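Local coordinates for protein succinylglutamate desuccinylase (Vibrio cholerae, PDB 2G9D) that probably hydrolyses N-succinylglutamate to succinate and glutamate, the last step of arginine breakdown by the AST pathway, using a zinc ion, at residues A[160-166]-A[281-285]. Numbering follows the deposited sequence.
Sequences GSKHYSF and VENFT
Ser-161 and Asn-283 face each other where two loop segments, 160-166 and 281-285, come closest, the CA atoms of these two residues lying 4.1 Å apart. Two backbone bonds frame this pair: Lys-162 N gives a nearly straight one to Asn-283 O (3.1 Å), and Asn-283 N a weak one to Gly-160 O (3.4 Å). At Phe-284 the chain takes up positive phi, and its side chain reaches back between the residues of the other loop. With CG anti to its own carbonyl carbon (chi1 -57°), the ring stands among His-163, Phe-166 and Ser-161. The imidazole of His-163 turns an edge toward one face of Phe-284, a T-shaped pair with planes at 78°. The phenyl group in turn points its CE1/CZ edge at the face of Phe-166, CE1 lying over the centre of that ring; these planes meet at 76° with centroids 4.9 Å apart, which completes a three-ring aromatic cluster. Ser-161 OG lies at another part of the Phe-284 edge, 3.4 Å from CD1. The same hydroxyl donates to His-163 O (2.9 Å), a bond within its own loop that holds the hydroxyl beside the ring. Lys-162 CB rests near Phe-284 CB, and Glu-282 CB packs against the backbone of Ser-161. Asn-283 OD1 is bonded to Phe-312 N, just beyond strand 309-311, while Phe-284 shares backbone bonds with Ile-310 and its ring meets Tyr-260 of strand 258-267. Phe-166, in strand 166-169, pairs with Glu-219, the probable active-site residue, on strand 214-220, and touches Ala-192 of strand 192-195; the contact thus joins the zinc-peptidase-like catalytic domain to the barrel-sandwich hybrid domain.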
ATOM      1  N   GLY A 160      -1.635 -16.414  -3.781  1.00 61.78           N
ATOM      2  CA  GLY A 160      -2.918 -16.298  -4.460  1.00 62.42           C
ATOM      3  C   GLY A 160      -3.963 -15.502  -3.693  1.00 63.27           C
ATOM      4  O   GLY A 160      -3.690 -15.013  -2.593  1.00 64.47           O
ATOM      5  N   SER A 161      -5.162 -15.370  -4.264  1.00 62.50           N
ATOM      6  CA  SER A 161      -6.246 -14.628  -3.616  1.00 60.49           C
ATOM      7  C   SER A 161      -7.529 -14.612  -4.466  1.00 59.65           C
ATOM      8  O   SER A 161      -7.480 -14.400  -5.673  1.00 59.23           O
ATOM      9  CB  SER A 161      -5.783 -13.194  -3.332  1.00 60.20           C
ATOM     10  OG  SER A 161      -6.743 -12.484  -2.582  1.00 61.07           O
ATOM     11  N   LYS A 162      -8.677 -14.838  -3.829  1.00 59.47           N
ATOM     12  CA  LYS A 162      -9.978 -14.851  -4.514  1.00 57.70           C
ATOM     13  C   LYS A 162     -10.237 -13.525  -5.216  1.00 55.69           C
ATOM     14  O   LYS A 162     -11.010 -13.426  -6.170  1.00 55.01           O
ATOM     15  CB  LYS A 162     -11.094 -15.104  -3.498  1.00 58.14           C
ATOM     16  CG  LYS A 162     -12.477 -14.782  -4.026  1.00 60.49           C
ATOM     17  CD  LYS A 162     -13.389 -14.289  -2.916  1.00 60.99           C
ATOM     18  CE  LYS A 162     -14.700 -13.808  -3.497  1.00 61.97           C
ATOM     19  NZ  LYS A 162     -15.526 -13.061  -2.515  1.00 63.59           N
ATOM     20  N   HIS A 163      -9.587 -12.502  -4.696  1.00 54.54           N
ATOM     21  CA  HIS A 163      -9.685 -11.158  -5.217  1.00 54.40           C
ATOM     22  C   HIS A 163      -8.275 -10.836  -5.700  1.00 54.56           C
ATOM     23  O   HIS A 163      -7.329 -10.896  -4.910  1.00 54.78           O
ATOM     24  CB  HIS A 163     -10.076 -10.206  -4.086  1.00 54.05           C
ATOM     25  CG  HIS A 163     -11.372 -10.551  -3.411  1.00 51.32           C
ATOM     26  ND1 HIS A 163     -12.600 -10.190  -3.924  1.00 50.85           N
ATOM     27  CD2 HIS A 163     -11.627 -11.201  -2.255  1.00 48.85           C
ATOM     28  CE1 HIS A 163     -13.552 -10.603  -3.109  1.00 49.13           C
ATOM     29  NE2 HIS A 163     -12.988 -11.220  -2.089  1.00 47.70           N
ATOM     30  N   TYR A 164      -8.132 -10.505  -6.984  1.00 54.30           N
ATOM     31  CA  TYR A 164      -6.820 -10.199  -7.546  1.00 54.62           C
ATOM     32  C   TYR A 164      -6.101  -9.117  -6.758  1.00 53.31           C
ATOM     33  O   TYR A 164      -4.932  -9.270  -6.415  1.00 54.10           O
ATOM     34  CB  TYR A 164      -6.932  -9.767  -9.013  1.00 56.76           C
ATOM     35  CG  TYR A 164      -5.622  -9.905  -9.770  1.00 58.75           C
ATOM     36  CD1 TYR A 164      -4.970 -11.141  -9.835  1.00 60.18           C
ATOM     37  CD2 TYR A 164      -5.011  -8.805 -10.381  1.00 57.88           C
ATOM     38  CE1 TYR A 164      -3.747 -11.277 -10.479  1.00 61.04           C
ATOM     39  CE2 TYR A 164      -3.784  -8.932 -11.031  1.00 58.10           C
ATOM     40  CZ  TYR A 164      -3.159 -10.173 -11.071  1.00 59.76           C
ATOM     41  OH  TYR A 164      -1.934 -10.328 -11.678  1.00 60.43           O
ATOM     42  N   SER A 165      -6.800  -8.031  -6.465  1.00 51.21           N
ATOM     43  CA  SER A 165      -6.217  -6.931  -5.713  1.00 50.20           C
ATOM     44  C   SER A 165      -7.236  -6.439  -4.689  1.00 49.88           C
ATOM     45  O   SER A 165      -8.437  -6.478  -4.940  1.00 52.46           O
ATOM     46  CB  SER A 165      -5.863  -5.804  -6.672  1.00 50.45           C
ATOM     47  OG  SER A 165      -7.017  -5.402  -7.397  1.00 53.41           O
ATOM     48  N   PHE A 166      -6.774  -5.982  -3.532  1.00 47.03           N
ATOM     49  CA  PHE A 166      -7.697  -5.482  -2.522  1.00 42.34           C
ATOM     50  C   PHE A 166      -6.986  -4.437  -1.680  1.00 40.39           C
ATOM     51  O   PHE A 166      -5.760  -4.449  -1.576  1.00 38.99           O
ATOM     52  CB  PHE A 166      -8.192  -6.637  -1.660  1.00 41.49           C
ATOM     53  CG  PHE A 166      -7.087  -7.456  -1.079  1.00 42.66           C
ATOM     54  CD1 PHE A 166      -6.624  -7.207   0.213  1.00 41.34           C
ATOM     55  CD2 PHE A 166      -6.475  -8.456  -1.834  1.00 42.96           C
ATOM     56  CE1 PHE A 166      -5.564  -7.933   0.746  1.00 40.45           C
ATOM     57  CE2 PHE A 166      -5.408  -9.187  -1.310  1.00 42.60           C
ATOM     58  CZ  PHE A 166      -4.955  -8.922  -0.010  1.00 41.47           C
ATOM     59  N   VAL A 281      -3.740 -22.287  -0.688  1.00 79.79           N
ATOM     60  CA  VAL A 281      -4.795 -21.554   0.009  1.00 77.75           C
ATOM     61  C   VAL A 281      -4.756 -20.073  -0.375  1.00 76.42           C
ATOM     62  O   VAL A 281      -3.819 -19.339  -0.035  1.00 76.20           O
ATOM     63  CB  VAL A 281      -4.659 -21.706   1.559  1.00 77.88           C
ATOM     64  CG1 VAL A 281      -3.303 -21.192   2.025  1.00 79.47           C
ATOM     65  CG2 VAL A 281      -5.773 -20.953   2.264  1.00 76.97           C
ATOM     66  N   GLU A 282      -5.784 -19.652  -1.103  1.00 73.50           N
ATOM     67  CA  GLU A 282      -5.906 -18.284  -1.568  1.00 70.77           C
ATOM     68  C   GLU A 282      -6.464 -17.403  -0.468  1.00 69.35           C
ATOM     69  O   GLU A 282      -7.092 -17.893   0.464  1.00 68.45           O
ATOM     70  CB  GLU A 282      -6.852 -18.245  -2.760  1.00 69.72           C
ATOM     71  CG  GLU A 282      -6.420 -19.114  -3.905  1.00 69.96           C
ATOM     72  CD  GLU A 282      -7.477 -19.212  -4.978  1.00 70.50           C
ATOM     73  OE1 GLU A 282      -8.020 -18.163  -5.374  1.00 68.89           O
ATOM     74  OE2 GLU A 282      -7.767 -20.339  -5.432  1.00 72.42           O
ATOM     75  N   ASN A 283      -6.231 -16.098  -0.579  1.00 68.36           N
ATOM     76  CA  ASN A 283      -6.764 -15.159   0.398  1.00 67.60           C
ATOM     77  C   ASN A 283      -8.281 -15.176   0.273  1.00 68.30           C
ATOM     78  O   ASN A 283      -8.819 -15.482  -0.789  1.00 68.59           O
ATOM     79  CB  ASN A 283      -6.294 -13.741   0.107  1.00 65.33           C
ATOM     80  CG  ASN A 283      -4.828 -13.555   0.338  1.00 64.48           C
ATOM     81  OD1 ASN A 283      -4.322 -13.837   1.430  1.00 63.13           O
ATOM     82  ND2 ASN A 283      -4.124 -13.060  -0.687  1.00 62.38           N
ATOM     83  N   PHE A 284      -8.967 -14.834   1.357  1.00 68.66           N
ATOM     84  CA  PHE A 284     -10.425 -14.777   1.363  1.00 68.71           C
ATOM     85  C   PHE A 284     -11.115 -16.134   1.213  1.00 70.67           C
ATOM     86  O   PHE A 284     -12.256 -16.223   0.727  1.00 70.88           O
ATOM     87  CB  PHE A 284     -10.911 -13.808   0.276  1.00 65.81           C
ATOM     88  CG  PHE A 284     -10.344 -12.418   0.411  1.00 63.25           C
ATOM     89  CD1 PHE A 284      -9.081 -12.114  -0.086  1.00 61.95           C
ATOM     90  CD2 PHE A 284     -11.058 -11.424   1.065  1.00 62.87           C
ATOM     91  CE1 PHE A 284      -8.535 -10.853   0.067  1.00 59.85           C
ATOM     92  CE2 PHE A 284     -10.518 -10.156   1.223  1.00 63.24           C
ATOM     93  CZ  PHE A 284      -9.251  -9.872   0.720  1.00 62.09           C
ATOM     94  N   THR A 285     -10.417 -17.186   1.637  1.00 71.75           N
ATOM     95  CA  THR A 285     -10.957 -18.540   1.586  1.00 72.33           C
ATOM     96  C   THR A 285     -11.961 -18.703   2.731  1.00 73.35           C
ATOM     97  O   THR A 285     -11.593 -18.991   3.873  1.00 72.10           O
ATOM     98  CB  THR A 285      -9.829 -19.585   1.716  1.00 71.49           C
ATOM     99  OG1 THR A 285      -8.945 -19.461   0.599  1.00 69.52           O
ATOM    100  CG2 THR A 285     -10.400 -20.993   1.753  1.00 71.43           C
TER